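Local coordinates for protein UV damage endonuclease (Sulfolobus acidocaldarius, PDB 3TC3) that probably cleaves DNA at UV-induced and other lesions to start excision repair, as a manganese-binding TIM-barrel endonuclease, at residues K39-S44 and I84-H89; L70-L75 and S295-V300; V94-K99 and L143-D148; I268-F273 and A299-K304. One frame throughout, in Å; residues are numbered along the deposited sequence.

Contact 1 of 4, residues K39-S44 and I84-H89; sequences KTIKLS and IPLASH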
loop_
_atom_site.group_PDB
_atom_site.type_symbol
_atom_site.label_atom_id
_atom_site.label_comp_id
_atom_site.label_asym_id
_atom_site.label_seq_id
_atom_site.Cartn_x
_atom_site.Cartn_y
_atom_site.Cartn_z
ATOM N N LYS A 39 13.837 -5.629 -5.935
ATOM C CA LYS A 39 14.547 -6.902 -6.217
ATOM C C LYS A 39 14.453 -7.757 -4.941
ATOM O O LYS A 39 14.465 -7.220 -3.819
ATOM C CB LYS A 39 16.047 -6.671 -6.487
ATOM C CG LYS A 39 16.321 -5.604 -7.569
ATOM C CD LYS A 39 17.846 -5.566 -7.976
ATOM C CE LYS A 39 18.682 -5.017 -6.856
ATOM N NZ LYS A 39 18.217 -3.698 -6.305
ATOM N N THR A 40 14.322 -9.080 -5.125
ATOM C CA THR A 40 14.318 -9.941 -3.929
ATOM C C THR A 40 15.231 -11.096 -4.241
ATOM O O THR A 40 15.818 -11.160 -5.314
ATOM C CB THR A 40 12.943 -10.441 -3.516
ATOM O OG1 THR A 40 13.067 -11.007 -2.196
ATOM C CG2 THR A 40 12.290 -11.415 -4.533
ATOM N N ILE A 41 15.429 -11.908 -3.219
ATOM C CA ILE A 41 16.314 -13.063 -3.378
ATOM C C ILE A 41 15.569 -14.327 -2.930
ATOM O O ILE A 41 14.615 -14.305 -2.119
ATOM C CB ILE A 41 17.584 -12.829 -2.551
ATOM C CG1 ILE A 41 17.316 -12.917 -1.057
ATOM C CG2 ILE A 41 18.338 -11.566 -3.063
ATOM C CD1 ILE A 41 18.609 -13.093 -0.269
ATOM N N LYS A 42 16.012 -15.466 -3.502
ATOM C CA LYS A 42 15.417 -16.773 -3.127
ATOM C C LYS A 42 15.857 -17.198 -1.743
ATOM O O LYS A 42 16.976 -16.879 -1.309
ATOM C CB LYS A 42 15.860 -17.895 -4.123
ATOM C CG LYS A 42 15.566 -17.565 -5.630
ATOM C CD LYS A 42 16.117 -18.642 -6.592
ATOM C CE LYS A 42 17.605 -18.428 -6.851
ATOM N NZ LYS A 42 18.113 -19.073 -8.107
ATOM N N LEU A 43 14.993 -17.915 -1.062
ATOM C CA LEU A 43 15.385 -18.449 0.267
ATOM C C LEU A 43 16.757 -19.139 0.215
ATOM O O LEU A 43 17.634 -18.957 1.087
ATOM C CB LEU A 43 14.308 -19.398 0.817
ATOM C CG LEU A 43 14.624 -19.934 2.205
ATOM C CD1 LEU A 43 14.949 -18.791 3.246
ATOM C CD2 LEU A 43 13.530 -20.881 2.692
ATOM N N SER A 44 16.960 -19.885 -0.853
ATOM C CA SER A 44 18.193 -20.643 -1.036
ATOM C C SER A 44 19.468 -19.772 -1.131
ATOM O O SER A 44 20.572 -20.308 -1.082
ATOM C CB SER A 44 18.006 -21.541 -2.274
ATOM O OG SER A 44 17.980 -20.759 -3.476
ATOM N N ILE A 84 13.816 -4.882 1.878
ATOM C CA ILE A 84 14.832 -5.742 2.579
ATOM C C ILE A 84 14.408 -7.222 2.317
ATOM O O ILE A 84 13.454 -7.711 2.909
ATOM C CB ILE A 84 14.779 -5.528 4.072
ATOM C CG1 ILE A 84 14.853 -4.045 4.430
ATOM C CG2 ILE A 84 15.953 -6.415 4.761
ATOM C CD1 ILE A 84 16.182 -3.316 3.989
ATOM N N PRO A 85 15.054 -7.930 1.375
ATOM C CA PRO A 85 14.575 -9.254 1.032
ATOM C C PRO A 85 14.503 -10.280 2.134
ATOM O O PRO A 85 15.529 -10.377 2.820
ATOM C CB PRO A 85 15.571 -9.689 -0.052
ATOM C CG PRO A 85 16.054 -8.479 -0.646
ATOM C CD PRO A 85 16.223 -7.532 0.578
ATOM N N LEU A 86 13.400 -11.048 2.244
ATOM C CA LEU A 86 13.271 -12.114 3.242
ATOM C C LEU A 86 13.330 -11.646 4.699
ATOM O O LEU A 86 13.457 -12.461 5.621
ATOM C CB LEU A 86 14.323 -13.257 3.025
ATOM C CG LEU A 86 14.220 -13.912 1.649
ATOM C CD1 LEU A 86 15.539 -14.735 1.495
ATOM C CD2 LEU A 86 12.925 -14.781 1.656
ATOM N N ALA A 87 13.085 -10.341 4.930
ATOM C CA ALA A 87 13.222 -9.778 6.290
ATOM C C ALA A 87 12.399 -10.430 7.379
ATOM O O ALA A 87 12.824 -10.423 8.548
ATOM C CB ALA A 87 12.911 -8.258 6.275
ATOM N N SER A 88 11.233 -10.979 7.043
ATOM C CA SER A 88 10.449 -11.578 8.169
ATOM C C SER A 88 10.565 -13.085 8.229
ATOM O O SER A 88 9.892 -13.724 9.053
ATOM C CB SER A 88 8.970 -11.194 8.038
ATOM O OG SER A 88 8.481 -11.818 6.856
ATOM N N HIS A 89 11.370 -13.695 7.348
ATOM C CA HIS A 89 11.554 -15.130 7.387
ATOM C C HIS A 89 12.225 -15.546 8.698
ATOM O O HIS A 89 13.121 -14.859 9.219
ATOM C CB HIS A 89 12.394 -15.578 6.192
ATOM C CG HIS A 89 12.429 -17.061 6.026
ATOM N ND1 HIS A 89 13.260 -17.891 6.763
ATOM C CD2 HIS A 89 11.661 -17.888 5.211
ATOM C CE1 HIS A 89 12.995 -19.161 6.455
ATOM N NE2 HIS A 89 12.031 -19.160 5.470
HETATM O O HOH W 1 11.426 -10.616 0.125
#
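I41, P85 and L86 make up the close-packed half of this contact. CG1 of I41 serves both partners, lying 3.6 Å from CD1 of L86 and within van der Waals distance of CB of P85. A chi1 of 71° puts this methylene between the backbone N and the carbonyl carbon of I41, and from there the side chain crosses those of P85 and L86 at about a right angle. CD1 of L86 also rests 3.8 Å from the carbonyl O of I41, so the leucine packs against backbone as well as side chain. R50 and V54 of helix 48-71 pack on I41, and L46 and F92 touch L86. The two segments belong to the loops that follow the first two strands of the TIM barrel, 22-27 and 76-78, and thus lie beyond the C-terminal ends of those strands. Residues 84-89 fold as a type II turn (I84 to A87) overlapping a type I turn (L86 to H89), with L86 at a positive phi of 62°. T40 and L43, both solvent-exposed, form the outer part, T40 working through a water and L43 through the H89 ring. L43 reaches over this imidazole in a CH-pi contact: its CD1 stands 3.7 Å from the H89 ring centroid, only 12° off the normal. CD2 of L43 approaches NE2 of H89 at 3.6 Å, while ND1 is hydrogen-bonded to the backbone N of K91. No direct hydrogen bond joins the segments; the water bridges them instead, accepting from L86 N at 2.9 Å and hydrogen-bonded to T40 OG1 at 2.9 Å.

Contact 2 of 4, residues L70-L75 and S295-V300; sequences LKHEIL and SALKAV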
loop_
_atom_site.group_PDB
_atom_site.type_symbol
_atom_site.label_atom_id
_atom_site.label_comp_id
_atom_site.label_asym_id
_atom_site.label_seq_id
_atom_site.Cartn_x
_atom_site.Cartn_y
_atom_site.Cartn_z
ATOM N N LEU A 70 9.576 13.579 -7.134
ATOM C CA LEU A 70 9.369 14.948 -6.728
ATOM C C LEU A 70 9.455 15.876 -7.928
ATOM O O LEU A 70 8.592 16.744 -8.106
ATOM C CB LEU A 70 10.471 15.352 -5.718
ATOM C CG LEU A 70 10.386 16.799 -5.184
ATOM C CD1 LEU A 70 9.069 17.054 -4.438
ATOM C CD2 LEU A 70 11.611 17.007 -4.277
ATOM N N LYS A 71 10.445 15.665 -8.784
ATOM C CA LYS A 71 10.633 16.544 -9.991
ATOM C C LYS A 71 9.450 16.398 -10.949
ATOM O O LYS A 71 9.042 17.363 -11.639
ATOM C CB LYS A 71 11.901 16.146 -10.685
ATOM C CG LYS A 71 13.140 16.594 -9.907
ATOM C CD LYS A 71 14.385 16.297 -10.712
ATOM C CE LYS A 71 15.623 16.309 -9.852
ATOM N NZ LYS A 71 16.764 16.975 -10.557
ATOM N N HIS A 72 8.834 15.177 -10.999
ATOM C CA HIS A 72 7.648 14.929 -11.849
ATOM C C HIS A 72 6.301 15.125 -11.135
ATOM O O HIS A 72 5.270 14.783 -11.654
ATOM C CB HIS A 72 7.772 13.508 -12.413
ATOM C CG HIS A 72 8.907 13.403 -13.397
ATOM N ND1 HIS A 72 10.190 13.215 -13.021
ATOM C CD2 HIS A 72 8.932 13.553 -14.785
ATOM C CE1 HIS A 72 10.999 13.199 -14.100
ATOM N NE2 HIS A 72 10.256 13.437 -15.176
ATOM N N GLU A 73 6.315 15.740 -9.963
ATOM C CA GLU A 73 5.095 16.168 -9.242
ATOM C C GLU A 73 4.254 14.953 -8.763
ATOM O O GLU A 73 3.020 15.017 -8.737
ATOM C CB GLU A 73 4.268 17.185 -10.055
ATOM C CG GLU A 73 5.210 18.366 -10.554
ATOM C CD GLU A 73 4.392 19.344 -11.375
ATOM O OE1 GLU A 73 3.699 20.162 -10.760
ATOM O OE2 GLU A 73 4.428 19.250 -12.605
ATOM N N ILE A 74 4.959 13.904 -8.400
ATOM C CA ILE A 74 4.346 12.633 -7.911
ATOM C C ILE A 74 4.716 12.510 -6.416
ATOM O O ILE A 74 5.872 12.276 -6.068
ATOM C CB ILE A 74 4.921 11.450 -8.700
ATOM C CG1 ILE A 74 4.369 11.525 -10.145
ATOM C CG2 ILE A 74 4.397 10.123 -8.108
ATOM C CD1 ILE A 74 5.180 10.670 -11.104
ATOM N N LEU A 75 3.771 12.828 -5.531
ATOM C CA LEU A 75 4.083 13.071 -4.097
ATOM C C LEU A 75 3.550 11.956 -3.188
ATOM O O LEU A 75 3.562 12.075 -1.979
ATOM C CB LEU A 75 3.574 14.436 -3.619
ATOM C CG LEU A 75 4.225 15.691 -4.260
ATOM C CD1 LEU A 75 3.804 16.885 -3.519
ATOM C CD2 LEU A 75 5.655 15.545 -4.381
ATOM N N SER A 295 1.601 5.786 -16.180
ATOM C CA SER A 295 0.311 6.231 -15.799
ATOM C C SER A 295 0.352 7.373 -14.793
ATOM O O SER A 295 -0.557 8.225 -14.830
ATOM C CB SER A 295 -0.577 5.077 -15.257
ATOM O OG SER A 295 -1.098 4.355 -16.361
ATOM N N ALA A 296 1.340 7.400 -13.875
ATOM C CA ALA A 296 1.409 8.494 -12.928
ATOM C C ALA A 296 1.657 9.807 -13.666
ATOM O O ALA A 296 1.049 10.826 -13.295
ATOM C CB ALA A 296 2.522 8.249 -11.942
ATOM N N LEU A 297 2.449 9.747 -14.738
ATOM C CA LEU A 297 2.636 10.961 -15.565
ATOM C C LEU A 297 1.376 11.401 -16.235
ATOM O O LEU A 297 1.127 12.608 -16.261
ATOM C CB LEU A 297 3.751 10.790 -16.595
ATOM C CG LEU A 297 5.121 10.599 -15.911
ATOM C CD1 LEU A 297 6.131 10.221 -16.961
ATOM C CD2 LEU A 297 5.548 11.843 -15.124
ATOM N N LYS A 298 0.549 10.449 -16.711
ATOM C CA LYS A 298 -0.713 10.806 -17.390
ATOM C C LYS A 298 -1.595 11.425 -16.303
ATOM O O LYS A 298 -2.261 12.467 -16.535
ATOM C CB LYS A 298 -1.361 9.542 -17.943
ATOM C CG LYS A 298 -0.689 8.730 -19.130
ATOM C CD LYS A 298 -1.554 7.363 -19.329
ATOM C CE LYS A 298 -1.335 6.631 -20.612
ATOM N NZ LYS A 298 -2.479 5.639 -20.621
ATOM N N ALA A 299 -1.614 10.845 -15.071
ATOM C CA ALA A 299 -2.514 11.417 -14.087
ATOM C C ALA A 299 -2.103 12.837 -13.605
ATOM O O ALA A 299 -2.971 13.673 -13.363
ATOM C CB ALA A 299 -2.605 10.427 -12.877
ATOM N N VAL A 300 -0.776 13.084 -13.480
ATOM C CA VAL A 300 -0.305 14.409 -13.066
ATOM C C VAL A 300 -0.782 15.432 -14.145
ATOM O O VAL A 300 -1.275 16.506 -13.751
ATOM C CB VAL A 300 1.227 14.356 -12.989
ATOM C CG1 VAL A 300 1.814 15.783 -12.957
ATOM C CG2 VAL A 300 1.652 13.714 -11.744
#
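E73 and V300 bring their CA atoms to 6.8 Å where the chain leaving helix 48-71 runs past one side of helix 293-305, and H72 with L297 and I74 with A296 follow at slightly longer spacings. The turn at E73 is a Schellman motif: its positive phi of 67° marks the C-prime residue, and the bonds I74 N to N69 O and E73 N to L70 O close the helix. V300 fits against this turn, its CG2 3.6 Å from the carbonyl O of E73. CG2 of V300 also lies 3.8 Å from the carbonyl O of H72. The same V300 methyl, CG2, meets CG1 of I74 at 3.8 Å, the two side chains crossing at about a right angle. Beyond CG1, the I74 chain continues to CD1, which touches CB of A296 at 3.7 Å. These residues join the first large helix of the TIM barrel to its last, beside the place where strands 22-27 and 283-287 close the sheet; I74 and A296 both also touch Y26 of strand 22-27. Further out, CD2 of L297 approaches the H72 ring obliquely, 3.8 Å from the ring atom CD2. That imidazole is held by helix 48-71, stacked on W68 and hydrogen-bonded through ND1 to the W68 carbonyl. Of the E73 side chain, CB approaches CG1 of V300 at 4.1 Å, while the carboxylate forms a salt bridge with K304 farther along helix 293-305.

Contact 3 of 4, residues V94-K99 and L143-D148; sequences VNWKDK and LKYHAD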
loop_
_atom_site.group_PDB
_atom_site.type_symbol
_atom_site.label_atom_id
_atom_site.label_comp_id
_atom_site.label_asym_id
_atom_site.label_seq_id
_atom_site.Cartn_x
_atom_site.Cartn_y
_atom_site.Cartn_z
ATOM N N VAL A 94 19.520 -10.595 10.025
ATOM C CA VAL A 94 20.457 -9.580 9.597
ATOM C C VAL A 94 20.127 -8.264 10.317
ATOM O O VAL A 94 18.973 -7.837 10.360
ATOM C CB VAL A 94 20.356 -9.379 8.088
ATOM C CG1 VAL A 94 21.320 -8.268 7.570
ATOM C CG2 VAL A 94 20.590 -10.671 7.300
ATOM N N ASN A 95 21.144 -7.598 10.867
ATOM C CA ASN A 95 20.859 -6.327 11.526
ATOM C C ASN A 95 20.898 -5.169 10.523
ATOM O O ASN A 95 21.818 -4.348 10.494
ATOM C CB ASN A 95 21.869 -6.069 12.664
ATOM C CG ASN A 95 21.515 -4.868 13.507
ATOM O OD1 ASN A 95 20.434 -4.283 13.406
ATOM N ND2 ASN A 95 22.429 -4.534 14.438
ATOM N N TRP A 96 19.885 -5.143 9.669
ATOM C CA TRP A 96 19.845 -4.113 8.614
ATOM C C TRP A 96 19.510 -2.764 9.193
ATOM O O TRP A 96 19.877 -1.726 8.577
ATOM C CB TRP A 96 18.864 -4.517 7.492
ATOM C CG TRP A 96 17.485 -4.877 7.964
ATOM C CD1 TRP A 96 17.016 -6.127 8.356
ATOM C CD2 TRP A 96 16.378 -3.965 8.152
ATOM N NE1 TRP A 96 15.693 -6.058 8.718
ATOM C CE2 TRP A 96 15.272 -4.752 8.647
ATOM C CE3 TRP A 96 16.190 -2.598 7.902
ATOM C CZ2 TRP A 96 14.007 -4.169 8.902
ATOM C CZ3 TRP A 96 14.975 -2.018 8.203
ATOM C CH2 TRP A 96 13.908 -2.775 8.688
ATOM N N LYS A 97 18.814 -2.719 10.324
ATOM C CA LYS A 97 18.385 -1.409 10.900
ATOM C C LYS A 97 19.611 -0.614 11.284
ATOM O O LYS A 97 19.679 0.596 11.017
ATOM C CB LYS A 97 17.549 -1.562 12.137
ATOM C CG LYS A 97 16.247 -2.213 11.922
ATOM C CD LYS A 97 15.728 -2.759 13.255
ATOM C CE LYS A 97 14.422 -3.526 13.098
ATOM N NZ LYS A 97 13.787 -3.860 14.451
ATOM N N ASP A 98 20.601 -1.286 11.880
ATOM C CA ASP A 98 21.887 -0.626 12.115
ATOM C C ASP A 98 22.770 -0.476 10.944
ATOM O O ASP A 98 23.305 0.623 10.686
ATOM C CB ASP A 98 22.685 -1.394 13.188
ATOM C CG ASP A 98 22.112 -1.206 14.563
ATOM O OD1 ASP A 98 21.188 -0.376 14.714
ATOM O OD2 ASP A 98 22.568 -1.901 15.494
ATOM N N LYS A 99 22.980 -1.552 10.198
ATOM C CA LYS A 99 23.945 -1.516 9.126
ATOM C C LYS A 99 23.622 -0.519 8.001
ATOM O O LYS A 99 24.514 0.048 7.368
ATOM C CB LYS A 99 24.239 -2.922 8.574
ATOM C CG LYS A 99 24.945 -3.840 9.641
ATOM C CD LYS A 99 25.151 -5.284 9.126
ATOM C CE LYS A 99 26.273 -6.049 9.893
ATOM N NZ LYS A 99 25.984 -6.215 11.355
ATOM N N LEU A 143 4.179 -8.068 9.130
ATOM C CA LEU A 143 3.750 -6.697 9.536
ATOM C C LEU A 143 4.794 -5.980 10.387
ATOM O O LEU A 143 5.039 -4.763 10.137
ATOM C CB LEU A 143 2.388 -6.776 10.284
ATOM C CG LEU A 143 1.225 -7.109 9.372
ATOM C CD1 LEU A 143 0.010 -7.444 10.272
ATOM C CD2 LEU A 143 0.932 -6.059 8.308
ATOM N N LYS A 144 5.459 -6.724 11.285
ATOM C CA LYS A 144 6.522 -6.131 12.118
ATOM C C LYS A 144 7.694 -5.652 11.250
ATOM O O LYS A 144 8.204 -4.548 11.438
ATOM C CB LYS A 144 7.019 -7.215 13.074
ATOM C CG LYS A 144 8.210 -6.696 13.814
ATOM C CD LYS A 144 8.742 -7.734 14.797
ATOM C CE LYS A 144 9.850 -7.081 15.689
ATOM N NZ LYS A 144 11.025 -6.718 14.876
ATOM N N TYR A 145 8.057 -6.411 10.182
ATOM C CA TYR A 145 9.094 -5.896 9.283
ATOM C C TYR A 145 8.683 -4.593 8.582
ATOM O O TYR A 145 9.513 -3.683 8.438
ATOM C CB TYR A 145 9.424 -7.006 8.207
ATOM C CG TYR A 145 9.879 -6.487 6.849
ATOM C CD1 TYR A 145 10.952 -5.597 6.712
ATOM C CD2 TYR A 145 9.171 -6.892 5.669
ATOM C CE1 TYR A 145 11.329 -5.061 5.453
ATOM C CE2 TYR A 145 9.582 -6.423 4.447
ATOM C CZ TYR A 145 10.660 -5.506 4.354
ATOM O OH TYR A 145 11.029 -4.966 3.161
ATOM N N HIS A 146 7.421 -4.514 8.175
ATOM C CA HIS A 146 6.978 -3.274 7.530
ATOM C C HIS A 146 7.040 -2.077 8.463
ATOM O O HIS A 146 7.506 -1.033 8.063
ATOM C CB HIS A 146 5.545 -3.463 6.973
ATOM C CG HIS A 146 5.512 -4.315 5.693
ATOM N ND1 HIS A 146 5.804 -5.673 5.667
ATOM C CD2 HIS A 146 5.325 -3.919 4.365
ATOM C CE1 HIS A 146 5.752 -6.095 4.351
ATOM N NE2 HIS A 146 5.445 -5.043 3.590
ATOM N N ALA A 147 6.581 -2.291 9.718
ATOM C CA ALA A 147 6.645 -1.201 10.727
ATOM C C ALA A 147 8.105 -0.901 11.002
ATOM O O ALA A 147 8.476 0.293 11.124
ATOM C CB ALA A 147 5.974 -1.677 11.970
ATOM N N ASP A 148 8.930 -1.925 11.135
ATOM C CA ASP A 148 10.364 -1.643 11.389
ATOM C C ASP A 148 10.969 -0.799 10.243
ATOM O O ASP A 148 11.898 0.012 10.480
ATOM C CB ASP A 148 11.154 -2.963 11.515
ATOM C CG ASP A 148 10.904 -3.691 12.846
ATOM O OD1 ASP A 148 10.299 -3.092 13.749
ATOM O OD2 ASP A 148 11.309 -4.856 12.913
#
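K97, on the single turn of helix 96-99, and D148, in the long helix 133-153, have the nearest CA atoms across this contact, 8.0 Å apart, so the backbones stay apart and the side chains of W96 and K97 bridge the gap. N95 stands at the N-cap of the short helix, its OD1 accepting a weak bond from D98 N, while its ND2 donates to D98 OD2 at 2.8 Å from above the carboxylate plane. The K97 chain, extended beyond CG, crosses obliquely to D148, and NZ of K97 forms a salt bridge with OD2 of D148 that includes a weak hydrogen bond of 3.1 Å. K144, one helical turn before D148, completes a salt-bridge network: its NZ reaches OD2 of D148 at 2.7 Å on the syn lone pair, its chain bent at chi4 to do so. NZ of K97 and NZ of K144 stand 4.0 Å apart around the shared carboxylate. Alongside, W96 presents the outer edge of its indole: CH2 lies 3.9 Å from the carbonyl carbon of D148, close to the ring plane. CZ2 of W96 comes to the edge of the Y145 ring, 4.0 Å from its CD1. CG of K97 lies over one face of the indole, offset toward the rim. Y145 itself is fixed through its OH, hydrogen-bonded to S81 O and I84 N. In the TIM barrel, helix 133-153 follows the third strand, whereas helix 96-99 precedes the helix that leads to that strand. With two lysines on one oxygen, D148 is probably stabilised as the anion, and the shorter K144 bond probably carries more of the network than the cross-helix bond from K97.

Contact 4 of 4, residues I268-F273 and A299-K304; sequences INEENF and AVKVLK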
loop_
_atom_site.group_PDB
_atom_site.type_symbol
_atom_site.label_atom_id
_atom_site.label_comp_id
_atom_site.label_asym_id
_atom_site.label_seq_id
_atom_site.Cartn_x
_atom_site.Cartn_y
_atom_site.Cartn_z
ATOM N N ILE A 268 -3.716 3.433 -17.338
ATOM C CA ILE A 268 -4.989 4.108 -17.073
ATOM C C ILE A 268 -5.548 4.659 -18.384
ATOM O O ILE A 268 -4.838 5.006 -19.315
ATOM C CB ILE A 268 -4.927 5.285 -16.054
ATOM C CG1 ILE A 268 -3.938 6.367 -16.521
ATOM C CG2 ILE A 268 -4.503 4.750 -14.660
ATOM C CD1 ILE A 268 -4.100 7.610 -15.510
ATOM N N ASN A 269 -6.882 4.717 -18.434
ATOM C CA ASN A 269 -7.538 5.393 -19.531
ATOM C C ASN A 269 -7.866 6.836 -19.107
ATOM O O ASN A 269 -8.485 7.077 -18.059
ATOM C CB ASN A 269 -8.838 4.624 -19.849
ATOM C CG ASN A 269 -9.651 5.332 -20.924
ATOM O OD1 ASN A 269 -10.308 6.342 -20.677
ATOM N ND2 ASN A 269 -9.554 4.827 -22.137
ATOM N N GLU A 270 -7.381 7.777 -19.895
ATOM C CA GLU A 270 -7.483 9.171 -19.450
ATOM C C GLU A 270 -8.922 9.595 -19.261
ATOM O O GLU A 270 -9.205 10.375 -18.326
ATOM C CB GLU A 270 -6.802 10.125 -20.445
ATOM C CG GLU A 270 -7.268 11.594 -20.304
ATOM C CD GLU A 270 -6.508 12.585 -21.171
ATOM O OE1 GLU A 270 -5.722 12.153 -22.045
ATOM O OE2 GLU A 270 -6.639 13.788 -20.931
ATOM N N GLU A 271 -9.836 9.160 -20.129
ATOM C CA GLU A 271 -11.215 9.612 -19.935
ATOM C C GLU A 271 -11.845 8.973 -18.676
ATOM O O GLU A 271 -12.648 9.612 -17.988
ATOM C CB GLU A 271 -12.048 9.306 -21.213
ATOM C CG GLU A 271 -11.254 9.484 -22.593
ATOM C CD GLU A 271 -10.724 10.860 -22.745
ATOM O OE1 GLU A 271 -11.481 11.757 -22.306
ATOM O OE2 GLU A 271 -9.573 11.072 -23.257
ATOM N N ASN A 272 -11.539 7.697 -18.398
ATOM C CA ASN A 272 -12.019 7.044 -17.165
ATOM C C ASN A 272 -11.462 7.786 -15.952
ATOM O O ASN A 272 -12.166 8.006 -14.972
ATOM C CB ASN A 272 -11.657 5.550 -17.127
ATOM C CG ASN A 272 -12.467 4.739 -18.096
ATOM O OD1 ASN A 272 -13.574 5.112 -18.457
ATOM N ND2 ASN A 272 -11.935 3.637 -18.517
ATOM N N PHE A 273 -10.174 8.124 -16.015
ATOM C CA PHE A 273 -9.561 8.803 -14.875
ATOM C C PHE A 273 -10.162 10.170 -14.657
ATOM O O PHE A 273 -10.437 10.547 -13.502
ATOM C CB PHE A 273 -8.002 8.845 -15.070
ATOM C CG PHE A 273 -7.294 9.446 -13.899
ATOM C CD1 PHE A 273 -7.211 8.750 -12.697
ATOM C CD2 PHE A 273 -6.769 10.741 -13.991
ATOM C CE1 PHE A 273 -6.558 9.367 -11.573
ATOM C CE2 PHE A 273 -6.110 11.329 -12.908
ATOM C CZ PHE A 273 -5.994 10.637 -11.693
ATOM N N ALA A 299 -1.614 10.845 -15.071
ATOM C CA ALA A 299 -2.514 11.417 -14.087
ATOM C C ALA A 299 -2.103 12.837 -13.605
ATOM O O ALA A 299 -2.971 13.673 -13.363
ATOM C CB ALA A 299 -2.605 10.427 -12.877
ATOM N N VAL A 300 -0.776 13.084 -13.480
ATOM C CA VAL A 300 -0.305 14.409 -13.066
ATOM C C VAL A 300 -0.782 15.432 -14.145
ATOM O O VAL A 300 -1.275 16.506 -13.751
ATOM C CB VAL A 300 1.227 14.356 -12.989
ATOM C CG1 VAL A 300 1.814 15.783 -12.957
ATOM C CG2 VAL A 300 1.652 13.714 -11.744
ATOM N N LYS A 301 -0.655 15.041 -15.386
ATOM C CA LYS A 301 -1.055 15.936 -16.526
ATOM C C LYS A 301 -2.546 16.279 -16.426
ATOM O O LYS A 301 -2.877 17.470 -16.478
ATOM C CB LYS A 301 -0.713 15.286 -17.849
ATOM C CG LYS A 301 -0.945 16.177 -19.077
ATOM C CD LYS A 301 -1.044 15.304 -20.344
ATOM C CE LYS A 301 -2.541 14.960 -20.561
ATOM N NZ LYS A 301 -2.885 13.877 -21.572
ATOM N N VAL A 302 -3.418 15.289 -16.129
ATOM C CA VAL A 302 -4.866 15.528 -15.980
ATOM C C VAL A 302 -5.108 16.424 -14.775
ATOM O O VAL A 302 -5.880 17.387 -14.833
ATOM C CB VAL A 302 -5.644 14.178 -15.904
ATOM C CG1 VAL A 302 -7.071 14.386 -15.510
ATOM C CG2 VAL A 302 -5.535 13.405 -17.218
ATOM N N LEU A 303 -4.482 16.107 -13.643
ATOM C CA LEU A 303 -4.783 16.850 -12.417
ATOM C C LEU A 303 -4.348 18.307 -12.518
ATOM O O LEU A 303 -5.012 19.155 -11.933
ATOM C CB LEU A 303 -4.175 16.223 -11.139
ATOM C CG LEU A 303 -4.787 14.856 -10.867
ATOM C CD1 LEU A 303 -4.058 14.171 -9.771
ATOM C CD2 LEU A 303 -6.210 14.973 -10.446
ATOM N N LYS A 304 -3.262 18.573 -13.244
ATOM C CA LYS A 304 -2.755 19.937 -13.370
ATOM C C LYS A 304 -3.791 20.703 -14.195
ATOM O O LYS A 304 -4.143 21.852 -13.878
ATOM C CB LYS A 304 -1.389 19.962 -14.083
ATOM C CG LYS A 304 -0.217 19.590 -13.177
ATOM C CD LYS A 304 1.133 19.336 -13.913
ATOM C CE LYS A 304 1.793 20.636 -14.278
ATOM N NZ LYS A 304 3.257 20.494 -14.507
#
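F273 reaches from helix 270-279 to A299, V302 and L303 on helix 293-305. From CB, the first torsion sets CG anti to the backbone N (chi1 -176°), which carries the ring toward the partner helix. CD2 of F273 then meets CG1 of V302 at 4.0 Å. Farther round, CE2 of F273 lies 3.6 Å from CB of A299 and 4.3 Å from CG of L303. CZ of F273, at the tip, touches CB of A299 at 3.6 Å. V302 and L303 sit at the ring edge, near its plane, whereas the methyl approaches obliquely; Y252 makes an edge-to-face contact with the ring. I268 adds its CD1 beside A299 CB, at 4.1 Å. Nearer solvent, K301 NZ makes a weak, 3.4 Å salt bridge to OE1 of E270, whose OE2 pairs with R274 and lies beside CG2 of V302. The two helices flank strand 283-287, the eighth of the TIM barrel, one leading into it and one out. The seam is thus mainly apolar, built around the F273 ring, and the carboxylate of E270, shared between K301 and R274, probably contributes a modest electrostatic tie at its margin.

In the fold
The four contacts fall into two groups, and contacts 1 and 3 lie on the opposite side of the chain's centre from contact 4. Contacts 1 and 3 are 13 Å apart between centres and follow in series along the chain; they touch directly, A87 against Y145 and I84 against W96. Contacts 2 and 4, with centres 10 Å apart, share A299 and V300 on helix 293-305 and are further joined by the probable hydrogen bond between S295 OG and I268 N. Between contacts 1 and 4 the centres are 36 Å apart. Contact 2 pairs the first long helix with the last, enclosing contact 3 in the intervening chain, and so brings together the early and late parts of the closed sheet whose manganese site includes E195, D220, D251 and E288.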